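PDB 4HGP: 3-deoxy-D-manno-octulosonate 8-phosphate phosphatase KdsC, which hydrolyses 3-deoxy-D-manno-octulosonate 8-phosphate to KDO and inorganic phosphate, a magnesium-dependent step of lipopolysaccharide biosynthesis. Local coordinates for residues 10-15 and 102-107; 82-87 and 108-113. All coordinates share one frame; numbering follows the deposited sequence.

Contact 1: 10-15 and 102-107; sequences FVITDV and TAYIGD. With MG (magnesium ion), chain B; VN4 (oxido(dioxo)vanadium), chain C.
Phe-10 to Thr-13 pair in parallel with Thr-102 to Ile-105, neighbouring central strands of the Rossmann-like sheet of the haloacid dehalogenase (HAD) fold, and both segments run into the metal site. Four backbone hydrogen bonds zip the strands, Ala-103 N to Phe-10 O, Ile-12 N to Ala-103 O (2.8 Å), Ile-105 N to Ile-12 O and, nearest the site, Asp-14 N to Ile-105 O (3.2 Å, 174° at the hydrogen). Side-chain packing differs by face. On one, Ile-12 CG2 rests 3.6 Å from Tyr-104 CD1, while Ile-12 CD1 reaches back to Thr-102 CG2; helix 84-95 covers Phe-10 and Thr-102. On the other, Thr-13 and Ile-105 lie side by side under Phe-148 and Met-151 of helix 147-158; Thr-13 OG1 touches Ile-105 CG2 while donating to Asp-14 O. Metal bonds join the strand ends. Asp-14, its CG swung anti to the backbone N (chi1 173°), splits its carboxylate: OD1 binds the vanadium at 2.1 Å, OD2 magnesium. Asp-107 adds OD1 and Asp-16 its backbone O, two waters also bind the ion, and Asp-107 OD2 pairs with Arg-39 of the second subunit. The shared cation brings Asp-14 OD2 within 3.0 Å of Asp-107 OD1, each 2.0 Å from magnesium.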
ATOM      1  N   PHE A  10     -29.370   9.491   6.901  1.00 17.94           N
ATOM      2  CA  PHE A  10     -28.471  10.191   5.992  1.00 16.35           C
ATOM      3  C   PHE A  10     -27.037  10.094   6.494  1.00 15.49           C
ATOM      4  O   PHE A  10     -26.770  10.360   7.661  1.00 16.24           O
ATOM      5  CB  PHE A  10     -28.891  11.658   5.892  1.00 17.98           C
ATOM      6  CG  PHE A  10     -28.199  12.430   4.797  1.00 14.86           C
ATOM      7  CD1 PHE A  10     -27.779  11.799   3.635  1.00 15.35           C
ATOM      8  CD2 PHE A  10     -27.978  13.793   4.936  1.00 15.14           C
ATOM      9  CE1 PHE A  10     -27.145  12.512   2.630  1.00 15.55           C
ATOM     10  CE2 PHE A  10     -27.347  14.515   3.939  1.00 14.03           C
ATOM     11  CZ  PHE A  10     -26.933  13.872   2.781  1.00 14.63           C
ATOM     12  N   VAL A  11     -26.129   9.703   5.607  1.00 14.09           N
ATOM     13  CA  VAL A  11     -24.708   9.618   5.936  1.00 16.23           C
ATOM     14  C   VAL A  11     -23.877  10.487   4.996  1.00 13.85           C
ATOM     15  O   VAL A  11     -23.949  10.340   3.773  1.00 14.52           O
ATOM     16  CB  VAL A  11     -24.177   8.172   5.839  1.00 15.01           C
ATOM     17  CG1 VAL A  11     -22.689   8.150   6.121  1.00 12.08           C
ATOM     18  CG2 VAL A  11     -24.926   7.247   6.793  1.00 15.18           C
ATOM     19  N   ILE A  12     -23.084  11.383   5.576  1.00 14.20           N
ATOM     20  CA  ILE A  12     -22.150  12.192   4.804  1.00 13.33           C
ATOM     21  C   ILE A  12     -20.715  11.739   5.075  1.00 13.29           C
ATOM     22  O   ILE A  12     -20.305  11.610   6.229  1.00 11.25           O
ATOM     23  CB  ILE A  12     -22.288  13.678   5.152  1.00 13.60           C
ATOM     24  CG1 ILE A  12     -23.741  14.128   4.957  1.00 15.55           C
ATOM     25  CG2 ILE A  12     -21.310  14.506   4.328  1.00 15.09           C
ATOM     26  CD1 ILE A  12     -23.999  15.571   5.371  1.00 16.26           C
ATOM     27  N   THR A  13     -19.960  11.479   4.014  1.00 13.60           N
ATOM     28  CA  THR A  13     -18.597  10.999   4.190  1.00 15.38           C
ATOM     29  C   THR A  13     -17.543  11.891   3.538  1.00 12.25           C
ATOM     30  O   THR A  13     -17.720  12.399   2.433  1.00 13.13           O
ATOM     31  CB  THR A  13     -18.437   9.542   3.699  1.00 14.75           C
ATOM     32  OG1 THR A  13     -17.127   9.058   4.025  1.00 14.32           O
ATOM     33  CG2 THR A  13     -18.673   9.432   2.188  1.00 13.55           C
ATOM     34  N   ASP A  14     -16.450  12.082   4.259  1.00 11.68           N
ATOM     35  CA  ASP A  14     -15.253  12.677   3.705  1.00 11.81           C
ATOM     36  C   ASP A  14     -14.569  11.632   2.809  1.00 12.66           C
ATOM     37  O   ASP A  14     -14.850  10.444   2.925  1.00 13.54           O
ATOM     38  CB  ASP A  14     -14.335  13.074   4.848  1.00 11.46           C
ATOM     39  CG  ASP A  14     -13.004  13.534   4.367  1.00 13.25           C
ATOM     40  OD1 ASP A  14     -12.991  14.393   3.466  1.00 14.52           O
ATOM     41  OD2 ASP A  14     -11.984  13.007   4.853  1.00 14.28           O
ATOM     42  N   VAL A  15     -13.688  12.059   1.909  1.00 12.07           N
ATOM     43  CA  VAL A  15     -13.053  11.106   0.997  1.00 13.52           C
ATOM     44  C   VAL A  15     -11.635  10.736   1.391  1.00 13.04           C
ATOM     45  O   VAL A  15     -11.337   9.568   1.668  1.00 12.10           O
ATOM     46  CB  VAL A  15     -13.027  11.629  -0.444  1.00 15.28           C
ATOM     47  CG1 VAL A  15     -12.441  10.582  -1.383  1.00 14.65           C
ATOM     48  CG2 VAL A  15     -14.422  12.056  -0.868  1.00 13.98           C
ATOM     49  N   THR A 102     -28.655  12.636  10.834  1.00 20.15           N
ATOM     50  CA  THR A 102     -27.466  12.640   9.981  1.00 16.20           C
ATOM     51  C   THR A 102     -26.192  12.176  10.689  1.00 15.63           C
ATOM     52  O   THR A 102     -25.894  12.614  11.796  1.00 18.18           O
ATOM     53  CB  THR A 102     -27.199  14.038   9.366  1.00 19.28           C
ATOM     54  OG1 THR A 102     -28.377  14.522   8.716  1.00 16.86           O
ATOM     55  CG2 THR A 102     -26.058  13.980   8.359  1.00 15.92           C
ATOM     56  N   ALA A 103     -25.444  11.296  10.026  1.00 16.59           N
ATOM     57  CA  ALA A 103     -24.149  10.828  10.520  1.00 16.13           C
ATOM     58  C   ALA A 103     -23.008  11.253   9.597  1.00 16.21           C
ATOM     59  O   ALA A 103     -23.157  11.244   8.375  1.00 14.54           O
ATOM     60  CB  ALA A 103     -24.157   9.322  10.678  1.00 14.94           C
ATOM     61  N   TYR A 104     -21.870  11.625  10.183  1.00 14.28           N
ATOM     62  CA  TYR A 104     -20.714  12.073   9.405  1.00 14.16           C
ATOM     63  C   TYR A 104     -19.490  11.278   9.817  1.00 13.08           C
ATOM     64  O   TYR A 104     -19.296  11.000  10.993  1.00 13.82           O
ATOM     65  CB  TYR A 104     -20.437  13.570   9.615  1.00 15.29           C
ATOM     66  CG  TYR A 104     -19.325  14.130   8.740  1.00 15.09           C
ATOM     67  CD1 TYR A 104     -19.609  14.675   7.494  1.00 14.65           C
ATOM     68  CD2 TYR A 104     -17.991  14.108   9.155  1.00 13.37           C
ATOM     69  CE1 TYR A 104     -18.604  15.188   6.685  1.00 14.41           C
ATOM     70  CE2 TYR A 104     -16.980  14.613   8.348  1.00 13.42           C
ATOM     71  CZ  TYR A 104     -17.295  15.156   7.112  1.00 13.80           C
ATOM     72  OH  TYR A 104     -16.311  15.668   6.288  1.00 13.47           O
ATOM     73  N   ILE A 105     -18.658  10.928   8.845  1.00 10.74           N
ATOM     74  CA  ILE A 105     -17.422  10.209   9.133  1.00 10.94           C
ATOM     75  C   ILE A 105     -16.221  10.947   8.521  1.00 10.63           C
ATOM     76  O   ILE A 105     -16.213  11.250   7.324  1.00 10.33           O
ATOM     77  CB  ILE A 105     -17.525   8.751   8.654  1.00 12.27           C
ATOM     78  CG1 ILE A 105     -16.196   8.007   8.840  1.00  9.79           C
ATOM     79  CG2 ILE A 105     -18.003   8.700   7.214  1.00 12.52           C
ATOM     80  CD1 ILE A 105     -16.279   6.529   8.525  1.00 10.09           C
ATOM     81  N   GLY A 106     -15.228  11.260   9.355  1.00 11.05           N
ATOM     82  CA  GLY A 106     -14.075  12.042   8.927  1.00 13.13           C
ATOM     83  C   GLY A 106     -12.762  11.537   9.502  1.00 10.49           C
ATOM     84  O   GLY A 106     -12.747  10.529  10.195  1.00 11.90           O
ATOM     85  N   ASP A 107     -11.658  12.230   9.223  1.00 11.80           N
ATOM     86  CA  ASP A 107     -10.354  11.814   9.743  1.00 11.52           C
ATOM     87  C   ASP A 107      -9.409  12.936  10.162  1.00 10.96           C
ATOM     88  O   ASP A 107      -8.331  12.656  10.680  1.00 11.40           O
ATOM     89  CB  ASP A 107      -9.612  10.976   8.699  1.00 10.50           C
ATOM     90  CG  ASP A 107      -9.010  11.832   7.598  1.00 12.41           C
ATOM     91  OD1 ASP A 107      -9.781  12.282   6.732  1.00 14.27           O
ATOM     92  OD2 ASP A 107      -7.779  12.065   7.594  1.00 13.70           O
TER
HETATM   93 MG    MG B 201     -10.041  13.460   5.146  1.00 13.63          MG
HETATM   94  V   VN4 C 202     -11.295  15.204   2.525  1.00 18.15           V
HETATM   95  O1  VN4 C 202     -12.030  14.155   0.894  1.00 13.71           O
HETATM   96  O2  VN4 C 202      -9.864  14.404   3.810  1.00 18.25           O
HETATM   97  O3  VN4 C 202     -12.221  17.011   3.013  1.00 15.63           O
HETATM   98  O   HOH W   1      -8.028  13.912   5.308  1.00 10.56           O
HETATM   99  O   HOH W   2     -10.560  15.146   6.224  1.00 17.68           O

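Contact 2: 82-87 and 108-113; sequences LEKETA and DSVDLP. With KDO (3-deoxy-alpha-D-manno-oct-2-ulopyranosonic acid), chain D; VN4 (oxido(dioxo)vanadium), chain C.
Lys-84 stretches alongside Asp-111, and its NZ meets OD1 in a 3.1 Å salt bridge, coming from the syn side but 30° out of the carboxylate plane. CG of Lys-84 stands anti to the carbonyl carbon (chi1 -69°) and the chain beyond is extended, which carries the ammonium from helix 84-95 past Val-110 O, where CD lies 3.5 Å away, to the vanadium group. There NZ lies beside O3, in a hydrogen bond modelled too short for its length to be trusted. In HAD phosphatases a lysine placed like this probably steadies the charge on the nucleophile and the phosphoryl group. Asp-111 is itself pinned: OD1 also bonds Tyr-104 OH, and OD2 takes Asp-108 N on its anti lone pair. Val-110 puts CG1 between its backbone N and carbonyl carbon (chi1 69°), facing O8 of the bound KDO at 3.4 Å; CG2 turns to Leu-82, 3.4 Å from its O and 3.9 Å from its CD2. That CD2 also touches KDO C8, so both residues meet the C8 end of the sugar. One water bridges the backbones, donating to Leu-82 O and Val-110 O and accepting from Lys-84 N. Pro-113 CB abuts Glu-85 CB at 4.0 Å.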
ATOM      1  N   LEU A  82     -13.870  23.325   1.756  1.00 18.65           N
ATOM      2  CA  LEU A  82     -13.051  23.252   2.961  1.00 18.75           C
ATOM      3  C   LEU A  82     -13.761  23.755   4.211  1.00 18.76           C
ATOM      4  O   LEU A  82     -13.368  23.425   5.331  1.00 22.04           O
ATOM      5  CB  LEU A  82     -11.745  24.020   2.757  1.00 18.24           C
ATOM      6  CG  LEU A  82     -10.730  23.289   1.878  1.00 20.18           C
ATOM      7  CD1 LEU A  82      -9.535  24.175   1.619  1.00 24.78           C
ATOM      8  CD2 LEU A  82     -10.301  22.004   2.549  1.00 19.50           C
ATOM      9  N   GLU A  83     -14.790  24.570   4.018  1.00 19.86           N
ATOM     10  CA  GLU A  83     -15.641  24.983   5.118  1.00 16.06           C
ATOM     11  C   GLU A  83     -16.851  24.064   5.079  1.00 18.32           C
ATOM     12  O   GLU A  83     -17.701  24.182   4.196  1.00 19.65           O
ATOM     13  CB  GLU A  83     -16.037  26.453   4.971  1.00 22.62           C
ATOM     14  CG  GLU A  83     -16.779  27.037   6.179  1.00 17.24           C
ATOM     15  CD  GLU A  83     -18.270  26.745   6.145  1.00 22.93           C
ATOM     16  OE1 GLU A  83     -18.937  27.153   5.164  1.00 23.83           O
ATOM     17  OE2 GLU A  83     -18.771  26.106   7.099  1.00 21.24           O
ATOM     18  N   LYS A  84     -16.913  23.136   6.035  1.00 18.96           N
ATOM     19  CA  LYS A  84     -17.827  22.000   5.926  1.00 16.35           C
ATOM     20  C   LYS A  84     -19.083  22.071   6.791  1.00 17.45           C
ATOM     21  O   LYS A  84     -19.976  21.236   6.649  1.00 16.96           O
ATOM     22  CB  LYS A  84     -17.079  20.694   6.195  1.00 15.35           C
ATOM     23  CG  LYS A  84     -16.087  20.314   5.114  1.00 14.94           C
ATOM     24  CD  LYS A  84     -15.508  18.947   5.368  1.00 15.67           C
ATOM     25  CE  LYS A  84     -14.569  18.561   4.257  1.00 14.58           C
ATOM     26  NZ  LYS A  84     -14.053  17.178   4.429  1.00 14.75           N
ATOM     27  N   GLU A  85     -19.162  23.056   7.680  1.00 18.70           N
ATOM     28  CA  GLU A  85     -20.359  23.211   8.495  1.00 19.60           C
ATOM     29  C   GLU A  85     -21.554  23.591   7.646  1.00 18.56           C
ATOM     30  O   GLU A  85     -22.567  22.903   7.665  1.00 22.19           O
ATOM     31  CB  GLU A  85     -20.173  24.260   9.579  1.00 21.47           C
ATOM     32  CG  GLU A  85     -21.455  24.533  10.346  1.00 20.55           C
ATOM     33  CD  GLU A  85     -21.277  25.594  11.403  1.00 26.52           C
ATOM     34  OE1 GLU A  85     -20.249  25.562  12.113  1.00 30.63           O
ATOM     35  OE2 GLU A  85     -22.159  26.466  11.519  1.00 27.50           O
ATOM     36  N   THR A  86     -21.439  24.698   6.915  1.00 18.19           N
ATOM     37  CA  THR A  86     -22.514  25.123   6.024  1.00 17.77           C
ATOM     38  C   THR A  86     -22.788  24.056   4.972  1.00 18.75           C
ATOM     39  O   THR A  86     -23.929  23.848   4.583  1.00 17.51           O
ATOM     40  CB  THR A  86     -22.217  26.472   5.329  1.00 22.17           C
ATOM     41  OG1 THR A  86     -20.980  26.393   4.611  1.00 20.26           O
ATOM     42  CG2 THR A  86     -22.134  27.605   6.354  1.00 17.28           C
ATOM     43  N   ALA A  87     -21.742  23.366   4.530  1.00 17.38           N
ATOM     44  CA  ALA A  87     -21.900  22.325   3.517  1.00 18.14           C
ATOM     45  C   ALA A  87     -22.788  21.182   4.018  1.00 17.49           C
ATOM     46  O   ALA A  87     -23.630  20.670   3.282  1.00 15.13           O
ATOM     47  CB  ALA A  87     -20.548  21.799   3.080  1.00 17.47           C
ATOM     48  N   ASP A 108      -9.767  14.189   9.908  1.00 11.31           N
ATOM     49  CA  ASP A 108      -8.828  15.279  10.148  1.00 12.46           C
ATOM     50  C   ASP A 108      -9.537  16.564  10.572  1.00 12.46           C
ATOM     51  O   ASP A 108     -10.764  16.630  10.598  1.00 13.08           O
ATOM     52  CB  ASP A 108      -7.939  15.503   8.911  1.00 11.88           C
ATOM     53  CG  ASP A 108      -6.620  16.204   9.238  1.00 11.97           C
ATOM     54  OD1 ASP A 108      -6.254  16.302  10.430  1.00 12.27           O
ATOM     55  OD2 ASP A 108      -5.939  16.645   8.284  1.00 14.42           O
ATOM     56  N   SER A 109      -8.742  17.577  10.896  1.00 12.12           N
ATOM     57  CA  SER A 109      -9.227  18.854  11.412  1.00 13.43           C
ATOM     58  C   SER A 109     -10.345  19.485  10.577  1.00 13.55           C
ATOM     59  O   SER A 109     -11.258  20.099  11.132  1.00 15.13           O
ATOM     60  CB  SER A 109      -8.055  19.823  11.547  1.00 13.25           C
ATOM     61  OG  SER A 109      -7.074  19.319  12.434  1.00 12.67           O
ATOM     62  N   VAL A 110     -10.278  19.322   9.255  1.00 14.66           N
ATOM     63  CA  VAL A 110     -11.240  19.923   8.328  1.00 15.39           C
ATOM     64  C   VAL A 110     -12.645  19.369   8.566  1.00 14.81           C
ATOM     65  O   VAL A 110     -13.655  19.981   8.199  1.00 13.76           O
ATOM     66  CB  VAL A 110     -10.817  19.684   6.854  1.00 17.55           C
ATOM     67  CG1 VAL A 110     -10.947  18.211   6.484  1.00 16.01           C
ATOM     68  CG2 VAL A 110     -11.630  20.549   5.895  1.00 18.29           C
ATOM     69  N   ASP A 111     -12.694  18.212   9.213  1.00 14.53           N
ATOM     70  CA  ASP A 111     -13.943  17.529   9.494  1.00 14.53           C
ATOM     71  C   ASP A 111     -14.556  17.975  10.813  1.00 14.95           C
ATOM     72  O   ASP A 111     -15.718  17.691  11.080  1.00 14.72           O
ATOM     73  CB  ASP A 111     -13.700  16.026   9.528  1.00 14.56           C
ATOM     74  CG  ASP A 111     -13.217  15.486   8.194  1.00 13.16           C
ATOM     75  OD1 ASP A 111     -13.893  15.733   7.178  1.00 15.62           O
ATOM     76  OD2 ASP A 111     -12.165  14.815   8.163  1.00 12.54           O
ATOM     77  N   LEU A 112     -13.764  18.657  11.639  1.00 14.68           N
ATOM     78  CA  LEU A 112     -14.227  19.144  12.939  1.00 13.57           C
ATOM     79  C   LEU A 112     -15.516  19.986  12.878  1.00 16.46           C
ATOM     80  O   LEU A 112     -16.379  19.827  13.731  1.00 17.76           O
ATOM     81  CB  LEU A 112     -13.122  19.907  13.678  1.00 13.46           C
ATOM     82  CG  LEU A 112     -11.930  19.130  14.244  1.00 13.95           C
ATOM     83  CD1 LEU A 112     -10.950  20.100  14.887  1.00 15.98           C
ATOM     84  CD2 LEU A 112     -12.363  18.055  15.232  1.00 16.73           C
ATOM     85  N   PRO A 113     -15.659  20.879  11.875  1.00 16.70           N
ATOM     86  CA  PRO A 113     -16.959  21.561  11.796  1.00 17.13           C
ATOM     87  C   PRO A 113     -18.110  20.632  11.356  1.00 17.36           C
ATOM     88  O   PRO A 113     -19.255  20.852  11.739  1.00 18.43           O
ATOM     89  CB  PRO A 113     -16.716  22.659  10.753  1.00 17.02           C
ATOM     90  CG  PRO A 113     -15.251  22.821  10.705  1.00 16.65           C
ATOM     91  CD  PRO A 113     -14.690  21.471  10.939  1.00 15.71           C
TER
HETATM   92  C1  KDO D 203      -3.496  17.970   0.522  0.62 18.45           C
HETATM   93  O1A KDO D 203      -3.558  18.079  -0.727  0.62 18.86           O
HETATM   94  O1B KDO D 203      -2.679  17.166   1.031  0.62 16.35           O
HETATM   95  C2  KDO D 203      -4.397  18.770   1.409  0.62 18.68           C
HETATM   96  O2  KDO D 203      -4.111  18.362   2.808  0.62 18.07           O
HETATM   97  C3  KDO D 203      -4.163  19.919   1.287  0.62 20.04           C
HETATM   98  C4  KDO D 203      -5.002  20.769   1.748  0.62 21.26           C
HETATM   99  O4  KDO D 203      -4.998  21.925   0.755  0.62 22.86           O
HETATM  100  C5  KDO D 203      -6.435  20.401   1.854  0.62 21.10           C
HETATM  101  O5  KDO D 203      -6.968  20.791   0.672  0.62 23.22           O
HETATM  102  C6  KDO D 203      -6.902  18.882   2.185  0.62 20.36           C
HETATM  103  O6  KDO D 203      -5.846  18.460   1.107  0.62 19.74           O
HETATM  104  C7  KDO D 203      -8.102  18.503   1.906  0.62 19.71           C
HETATM  105  O7  KDO D 203      -8.612  19.272   0.782  0.62 21.94           O
HETATM  106  C8  KDO D 203      -9.061  18.647   3.146  0.62 19.00           C
HETATM  107  O8  KDO D 203     -10.251  17.937   3.124  0.62 16.99           O
HETATM  108  V   VN4 C 202     -11.295  15.204   2.525  1.00 18.15           V
HETATM  109  O1  VN4 C 202     -12.030  14.155   0.894  1.00 13.71           O
HETATM  110  O2  VN4 C 202      -9.864  14.404   3.810  1.00 18.25           O
HETATM  111  O3  VN4 C 202     -12.221  17.011   3.013  1.00 15.63           O
HETATM  112  O   HOH W   3     -14.315  22.672   7.510  1.00 19.00           O

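Contact 1 lies at the heart of the chain, its centre about 4 Å from the centre of the chain; for contact 2 the distance is about 14 Å, centre to centre. Contact 2 is still largely buried, but has seven residues near the second subunit, against one, and touches the sugar directly. Contact 1 joins strands through regular backbone bonds and metal ligation; contact 2 joins the N-terminal parts of helices 84-95 and 112-117 and the loops before them through a salt bridge, a water and side-chain packing. Their segments alternate along the chain. They meet at the vanadium group, where Lys-84 NZ forms a 3.1 Å salt bridge with Asp-14 OD1, and again, away from it, where Tyr-104 reaches Asp-111.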